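1-acyl-sn-glycerol-3-phosphate acyltransferase (Thermotoga maritima, PDB 5KYM) probably transfers an acyl chain to 1-acyl-sn-glycerol 3-phosphate within the membrane bilayer, making phosphatidic acid for phospholipid synthesis. Local coordinates at residues L92-A104 and L145-G157. Numbering follows the deposited sequence.
Sequences LILGFVATGAFIA and LKNGVTFIVFPEG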
ATOM      1  N   LEU A  92       4.310   2.696   2.346  1.00 38.11           N
ATOM      2  CA  LEU A  92       5.189   2.579   1.203  1.00 38.72           C
ATOM      3  C   LEU A  92       4.415   2.724  -0.102  1.00 38.68           C
ATOM      4  O   LEU A  92       4.756   3.599  -0.884  1.00 39.83           O
ATOM      5  CB  LEU A  92       5.912   1.232   1.212  1.00 39.48           C
ATOM      6  CG  LEU A  92       6.852   0.917   0.071  1.00 39.14           C
ATOM      7  CD1 LEU A  92       8.013   1.829   0.198  1.00 40.04           C
ATOM      8  CD2 LEU A  92       7.307  -0.505   0.107  1.00 39.51           C
ATOM      9  N   ILE A  93       3.390   1.895  -0.368  1.00 37.39           N
ATOM     10  CA  ILE A  93       2.639   2.012  -1.643  1.00 37.63           C
ATOM     11  C   ILE A  93       2.024   3.462  -1.737  1.00 37.46           C
ATOM     12  O   ILE A  93       2.027   4.068  -2.820  1.00 35.39           O
ATOM     13  CB  ILE A  93       1.493   0.993  -1.810  1.00 38.58           C
ATOM     14  CG1 ILE A  93       1.849  -0.463  -1.528  1.00 41.26           C
ATOM     15  CG2 ILE A  93       0.876   1.084  -3.183  1.00 38.89           C
ATOM     16  CD1 ILE A  93       2.866  -1.062  -2.427  1.00 44.55           C
ATOM     17  N   LEU A  94       1.499   3.986  -0.608  1.00 37.33           N
ATOM     18  CA  LEU A  94       0.819   5.300  -0.583  1.00 37.11           C
ATOM     19  C   LEU A  94       1.773   6.411  -1.014  1.00 36.84           C
ATOM     20  O   LEU A  94       1.437   7.242  -1.847  1.00 37.40           O
ATOM     21  CB  LEU A  94       0.253   5.611   0.799  1.00 37.27           C
ATOM     22  CG  LEU A  94      -1.047   4.903   1.236  1.00 37.84           C
ATOM     23  CD1 LEU A  94      -1.524   5.169   2.657  1.00 36.29           C
ATOM     24  CD2 LEU A  94      -2.143   5.301   0.282  1.00 39.38           C
ATOM     25  N   GLY A  95       2.976   6.372  -0.476  1.00 35.72           N
ATOM     26  CA  GLY A  95       3.949   7.418  -0.707  1.00 35.52           C
ATOM     27  C   GLY A  95       4.726   7.338  -1.996  1.00 35.74           C
ATOM     28  O   GLY A  95       5.281   8.330  -2.442  1.00 34.60           O
ATOM     29  N   PHE A  96       4.756   6.173  -2.622  1.00 36.50           N
ATOM     30  CA  PHE A  96       5.631   5.968  -3.761  1.00 37.20           C
ATOM     31  C   PHE A  96       5.000   5.326  -4.973  1.00 40.11           C
ATOM     32  O   PHE A  96       5.690   5.086  -5.949  1.00 45.12           O
ATOM     33  CB  PHE A  96       6.806   5.092  -3.307  1.00 36.21           C
ATOM     34  CG  PHE A  96       7.708   5.765  -2.314  1.00 34.15           C
ATOM     35  CD1 PHE A  96       8.726   6.595  -2.739  1.00 32.99           C
ATOM     36  CD2 PHE A  96       7.550   5.559  -0.993  1.00 33.22           C
ATOM     37  CE1 PHE A  96       9.547   7.213  -1.863  1.00 32.23           C
ATOM     38  CE2 PHE A  96       8.395   6.175  -0.094  1.00 33.71           C
ATOM     39  CZ  PHE A  96       9.405   6.983  -0.536  1.00 32.72           C
ATOM     40  N   VAL A  97       3.710   5.014  -4.930  1.00 40.69           N
ATOM     41  CA  VAL A  97       3.044   4.392  -6.086  1.00 39.91           C
ATOM     42  C   VAL A  97       1.669   5.013  -6.322  1.00 40.88           C
ATOM     43  O   VAL A  97       1.384   5.466  -7.425  1.00 44.12           O
ATOM     44  CB  VAL A  97       2.862   2.898  -5.853  1.00 39.44           C
ATOM     45  CG1 VAL A  97       2.183   2.235  -7.047  1.00 39.73           C
ATOM     46  CG2 VAL A  97       4.180   2.255  -5.439  1.00 38.16           C
ATOM     47  N   ALA A  98       0.832   5.059  -5.288  1.00 40.48           N
ATOM     48  CA  ALA A  98      -0.562   5.405  -5.448  1.00 41.67           C
ATOM     49  C   ALA A  98      -1.299   5.666  -4.140  1.00 42.72           C
ATOM     50  O   ALA A  98      -1.134   4.914  -3.204  1.00 44.44           O
ATOM     51  CB  ALA A  98      -1.213   4.250  -6.181  1.00 41.73           C
ATOM     52  N   THR A  99      -2.128   6.695  -4.093  1.00 43.47           N
ATOM     53  CA  THR A  99      -2.916   6.940  -2.929  1.00 45.63           C
ATOM     54  C   THR A  99      -4.301   6.472  -3.158  1.00 48.79           C
ATOM     55  O   THR A  99      -5.260   7.271  -3.218  1.00 52.18           O
ATOM     56  CB  THR A  99      -2.942   8.403  -2.494  1.00 46.48           C
ATOM     57  OG1 THR A  99      -3.400   9.253  -3.533  1.00 46.06           O
ATOM     58  CG2 THR A  99      -1.605   8.829  -2.166  1.00 49.48           C
ATOM     59  N   GLY A 100      -4.415   5.141  -3.149  1.00 49.73           N
ATOM     60  CA  GLY A 100      -5.676   4.430  -3.326  1.00 48.48           C
ATOM     61  C   GLY A 100      -6.302   3.776  -2.102  1.00 47.39           C
ATOM     62  O   GLY A 100      -5.734   3.704  -0.996  1.00 47.05           O
ATOM     63  N   ALA A 101      -7.504   3.290  -2.358  1.00 47.67           N
ATOM     64  CA  ALA A 101      -8.246   2.423  -1.449  1.00 47.68           C
ATOM     65  C   ALA A 101      -7.513   1.134  -1.070  1.00 44.64           C
ATOM     66  O   ALA A 101      -6.743   0.596  -1.806  1.00 44.33           O
ATOM     67  CB  ALA A 101      -9.542   2.053  -2.122  1.00 49.14           C
ATOM     68  N   PHE A 102      -7.787   0.637   0.101  1.00 44.20           N
ATOM     69  CA  PHE A 102      -7.291  -0.646   0.509  1.00 46.81           C
ATOM     70  C   PHE A 102      -8.323  -1.343   1.384  1.00 51.36           C
ATOM     71  O   PHE A 102      -9.353  -0.764   1.668  1.00 51.98           O
ATOM     72  CB  PHE A 102      -5.868  -0.603   1.061  1.00 47.01           C
ATOM     73  CG  PHE A 102      -5.659   0.182   2.311  1.00 49.15           C
ATOM     74  CD1 PHE A 102      -5.348   1.507   2.266  1.00 53.17           C
ATOM     75  CD2 PHE A 102      -5.646  -0.452   3.559  1.00 52.15           C
ATOM     76  CE1 PHE A 102      -5.171   2.248   3.480  1.00 56.66           C
ATOM     77  CE2 PHE A 102      -5.400   0.242   4.763  1.00 51.33           C
ATOM     78  CZ  PHE A 102      -5.166   1.595   4.731  1.00 52.74           C
ATOM     79  N   ILE A 103      -8.064  -2.599   1.754  1.00 54.44           N
ATOM     80  CA  ILE A 103      -8.967  -3.440   2.562  1.00 52.72           C
ATOM     81  C   ILE A 103      -8.479  -3.455   4.014  1.00 55.39           C
ATOM     82  O   ILE A 103      -7.421  -3.984   4.287  1.00 56.79           O
ATOM     83  CB  ILE A 103      -8.996  -4.866   1.966  1.00 51.47           C
ATOM     84  CG1 ILE A 103     -10.071  -4.941   0.889  1.00 51.46           C
ATOM     85  CG2 ILE A 103      -9.118  -5.966   3.017  1.00 51.49           C
ATOM     86  CD1 ILE A 103      -9.836  -3.954  -0.253  1.00 51.33           C
ATOM     87  N   ALA A 104      -9.240  -2.907   4.957  1.00 59.40           N
ATOM     88  CA  ALA A 104      -8.760  -2.849   6.353  1.00 64.40           C
ATOM     89  C   ALA A 104      -9.464  -3.865   7.256  1.00 67.22           C
ATOM     90  O   ALA A 104     -10.601  -4.186   7.034  1.00 64.40           O
ATOM     91  CB  ALA A 104      -8.939  -1.429   6.910  1.00 66.11           C
ATOM     92  N   LEU A 145     -14.303   0.523  -7.944  1.00 66.20           N
ATOM     93  CA  LEU A 145     -13.474   0.441  -9.143  1.00 64.15           C
ATOM     94  C   LEU A 145     -14.165   1.004 -10.352  1.00 67.13           C
ATOM     95  O   LEU A 145     -13.559   1.822 -11.063  1.00 64.94           O
ATOM     96  CB  LEU A 145     -12.983  -0.962  -9.422  1.00 62.22           C
ATOM     97  CG  LEU A 145     -11.710  -1.274  -8.599  1.00 60.42           C
ATOM     98  CD1 LEU A 145     -11.585  -2.782  -8.375  1.00 62.45           C
ATOM     99  CD2 LEU A 145     -10.444  -0.717  -9.175  1.00 57.03           C
ATOM    100  N   LYS A 146     -15.435   0.622 -10.551  1.00 74.63           N
ATOM    101  CA  LYS A 146     -16.244   1.126 -11.676  1.00 76.41           C
ATOM    102  C   LYS A 146     -16.433   2.635 -11.633  1.00 75.66           C
ATOM    103  O   LYS A 146     -16.389   3.301 -12.653  1.00 78.15           O
ATOM    104  CB  LYS A 146     -17.580   0.402 -11.734  1.00 79.63           C
ATOM    105  CG  LYS A 146     -17.455  -1.065 -12.122  1.00 86.88           C
ATOM    106  CD  LYS A 146     -18.613  -1.901 -11.539  1.00 95.92           C
ATOM    107  CE  LYS A 146     -18.803  -3.318 -12.130  1.00101.23           C
ATOM    108  NZ  LYS A 146     -19.985  -4.021 -11.511  1.00102.66           N
ATOM    109  N   ASN A 147     -16.575   3.208 -10.460  1.00 75.85           N
ATOM    110  CA  ASN A 147     -16.653   4.674 -10.387  1.00 81.38           C
ATOM    111  C   ASN A 147     -15.298   5.361 -10.548  1.00 74.75           C
ATOM    112  O   ASN A 147     -15.259   6.542 -10.807  1.00 84.48           O
ATOM    113  CB  ASN A 147     -17.352   5.136  -9.095  1.00 86.22           C
ATOM    114  CG  ASN A 147     -18.712   4.468  -8.906  1.00 90.47           C
ATOM    115  OD1 ASN A 147     -19.431   4.168  -9.883  1.00 92.03           O
ATOM    116  ND2 ASN A 147     -19.058   4.194  -7.650  1.00 88.35           N
ATOM    117  N   GLY A 148     -14.194   4.651 -10.386  1.00 68.12           N
ATOM    118  CA  GLY A 148     -12.859   5.220 -10.667  1.00 64.96           C
ATOM    119  C   GLY A 148     -11.838   5.271  -9.551  1.00 62.45           C
ATOM    120  O   GLY A 148     -10.841   5.963  -9.679  1.00 69.98           O
ATOM    121  N   VAL A 149     -12.048   4.539  -8.469  1.00 59.61           N
ATOM    122  CA  VAL A 149     -11.082   4.502  -7.362  1.00 58.21           C
ATOM    123  C   VAL A 149      -9.919   3.536  -7.661  1.00 57.29           C
ATOM    124  O   VAL A 149     -10.141   2.395  -8.111  1.00 52.71           O
ATOM    125  CB  VAL A 149     -11.752   4.025  -6.048  1.00 59.26           C
ATOM    126  CG1 VAL A 149     -10.729   4.001  -4.919  1.00 59.16           C
ATOM    127  CG2 VAL A 149     -12.959   4.881  -5.675  1.00 57.88           C
ATOM    128  N   THR A 150      -8.685   3.983  -7.374  1.00 55.53           N
ATOM    129  CA  THR A 150      -7.522   3.085  -7.424  1.00 51.37           C
ATOM    130  C   THR A 150      -7.541   2.178  -6.199  1.00 49.13           C
ATOM    131  O   THR A 150      -7.792   2.635  -5.117  1.00 49.39           O
ATOM    132  CB  THR A 150      -6.198   3.877  -7.504  1.00 50.45           C
ATOM    133  OG1 THR A 150      -5.998   4.366  -8.824  1.00 50.64           O
ATOM    134  CG2 THR A 150      -4.973   3.021  -7.232  1.00 52.65           C
ATOM    135  N   PHE A 151      -7.247   0.909  -6.375  1.00 48.27           N
ATOM    136  CA  PHE A 151      -7.127  -0.006  -5.257  1.00 51.36           C
ATOM    137  C   PHE A 151      -5.724  -0.525  -5.097  1.00 52.65           C
ATOM    138  O   PHE A 151      -4.925  -0.471  -6.038  1.00 56.60           O
ATOM    139  CB  PHE A 151      -8.087  -1.205  -5.399  1.00 54.64           C
ATOM    140  CG  PHE A 151      -9.323  -1.032  -4.623  1.00 58.16           C
ATOM    141  CD1 PHE A 151     -10.306  -0.109  -5.071  1.00 60.66           C
ATOM    142  CD2 PHE A 151      -9.499  -1.691  -3.398  1.00 60.79           C
ATOM    143  CE1 PHE A 151     -11.433   0.137  -4.310  1.00 58.37           C
ATOM    144  CE2 PHE A 151     -10.663  -1.457  -2.648  1.00 61.87           C
ATOM    145  CZ  PHE A 151     -11.613  -0.539  -3.105  1.00 59.85           C
ATOM    146  N   ILE A 152      -5.444  -1.027  -3.892  1.00 50.79           N
ATOM    147  CA  ILE A 152      -4.157  -1.619  -3.535  1.00 48.00           C
ATOM    148  C   ILE A 152      -4.500  -2.879  -2.856  1.00 45.49           C
ATOM    149  O   ILE A 152      -5.211  -2.863  -1.864  1.00 45.91           O
ATOM    150  CB  ILE A 152      -3.346  -0.724  -2.562  1.00 49.04           C
ATOM    151  CG1 ILE A 152      -3.135   0.670  -3.173  1.00 49.40           C
ATOM    152  CG2 ILE A 152      -2.003  -1.350  -2.202  1.00 48.96           C
ATOM    153  CD1 ILE A 152      -2.534   1.689  -2.243  1.00 49.34           C
ATOM    154  N   VAL A 153      -4.004  -3.974  -3.387  1.00 45.49           N
ATOM    155  CA  VAL A 153      -4.523  -5.312  -3.079  1.00 47.60           C
ATOM    156  C   VAL A 153      -3.319  -6.252  -2.788  1.00 48.37           C
ATOM    157  O   VAL A 153      -2.311  -6.176  -3.485  1.00 44.94           O
ATOM    158  CB  VAL A 153      -5.418  -5.721  -4.286  1.00 49.72           C
ATOM    159  CG1 VAL A 153      -5.503  -7.218  -4.511  1.00 51.90           C
ATOM    160  CG2 VAL A 153      -6.797  -5.109  -4.135  1.00 50.22           C
ATOM    161  N   PHE A 154      -3.408  -7.066  -1.725  1.00 49.21           N
ATOM    162  CA  PHE A 154      -2.340  -7.972  -1.336  1.00 48.81           C
ATOM    163  C   PHE A 154      -2.813  -9.390  -1.519  1.00 49.00           C
ATOM    164  O   PHE A 154      -3.236 -10.015  -0.579  1.00 49.59           O
ATOM    165  CB  PHE A 154      -1.914  -7.705   0.115  1.00 49.08           C
ATOM    166  CG  PHE A 154      -1.264  -6.375   0.314  1.00 49.14           C
ATOM    167  CD1 PHE A 154      -0.045  -6.091  -0.236  1.00 51.41           C
ATOM    168  CD2 PHE A 154      -1.807  -5.470   1.122  1.00 51.76           C
ATOM    169  CE1 PHE A 154       0.551  -4.847  -0.049  1.00 55.95           C
ATOM    170  CE2 PHE A 154      -1.218  -4.214   1.348  1.00 54.92           C
ATOM    171  CZ  PHE A 154      -0.040  -3.898   0.753  1.00 54.77           C
ATOM    172  N   PRO A 155      -2.793  -9.907  -2.742  1.00 51.26           N
ATOM    173  CA  PRO A 155      -3.421 -11.175  -3.019  1.00 52.75           C
ATOM    174  C   PRO A 155      -3.017 -12.361  -2.101  1.00 55.34           C
ATOM    175  O   PRO A 155      -3.772 -13.330  -2.036  1.00 55.83           O
ATOM    176  CB  PRO A 155      -2.949 -11.523  -4.462  1.00 53.12           C
ATOM    177  CG  PRO A 155      -2.284 -10.374  -5.008  1.00 51.72           C
ATOM    178  CD  PRO A 155      -1.909  -9.503  -3.839  1.00 54.06           C
ATOM    179  N   GLU A 156      -1.833 -12.309  -1.455  1.00 53.82           N
ATOM    180  CA  GLU A 156      -1.403 -13.385  -0.549  1.00 50.55           C
ATOM    181  C   GLU A 156      -2.384 -13.480   0.647  1.00 48.95           C
ATOM    182  O   GLU A 156      -2.520 -14.542   1.274  1.00 49.12           O
ATOM    183  CB  GLU A 156       0.058 -13.259  -0.054  1.00 51.86           C
ATOM    184  CG  GLU A 156       1.025 -12.176  -0.669  1.00 53.19           C
ATOM    185  CD  GLU A 156       2.480 -12.523  -0.396  1.00 52.90           C
ATOM    186  OE1 GLU A 156       3.295 -11.654   0.019  1.00 53.15           O
ATOM    187  OE2 GLU A 156       2.804 -13.699  -0.598  1.00 52.66           O
ATOM    188  N   GLY A 157      -3.051 -12.370   0.947  1.00 46.54           N
ATOM    189  CA  GLY A 157      -4.079 -12.318   1.967  1.00 49.72           C
ATOM    190  C   GLY A 157      -3.588 -12.197   3.403  1.00 51.57           C
ATOM    191  O   GLY A 157      -4.342 -12.264   4.334  1.00 58.59           O
TER
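Ile152 fits against the helix 89-96 and the loop that follows it, in the buried, close part of the contact. Its extended CG1-CD1 arm (chi2 172°) carries CD1 to 3.6 Å from Ile93 CG2, with Ala98 O and, more distantly, Leu94 CD2 beside it. The two isoleucines run alongside, pointing opposite ways, and Ile152 CG2 also meets the Ile93 branches. Two backbone bonds fasten the two segments: Ala101 N gives to Thr150 O at 2.9 Å, and Ile152 N gives to Ala101 O, also at 2.9 Å. They form a single parallel bridge of Ala101 with Phe151, tying the loop to strand 151-153, an edge strand of the mixed five-stranded sheet. That strand runs into the Phe-Pro-Glu-Gly motif of the acyltransferase family, a beta turn from Phe154 to Gly157; there Glu156 OE1 is hydrogen-bonded to His84 N, in the histidine of the HX4D motif. At the bridge, Ala101 CB sits 3.4 Å above the centre of the Phe151 ring, a CH-pi contact, and also touches Val149 CG1. On the solvent side, exposed Ile103 instead brings CD1 to the ring edge, 3.6 Å from Phe151 CE2, its end approaching the rim from across. A serine in place of Phe151 would probably leave Ala101 CB without its aromatic floor and Ile103 without its closest neighbour across the contact. Packing is looser at partly exposed Thr150, which offers only CG2, 4.1 Å from Ala98 CB, while its OG1 makes a weak hydrogen bond to Phe78 N.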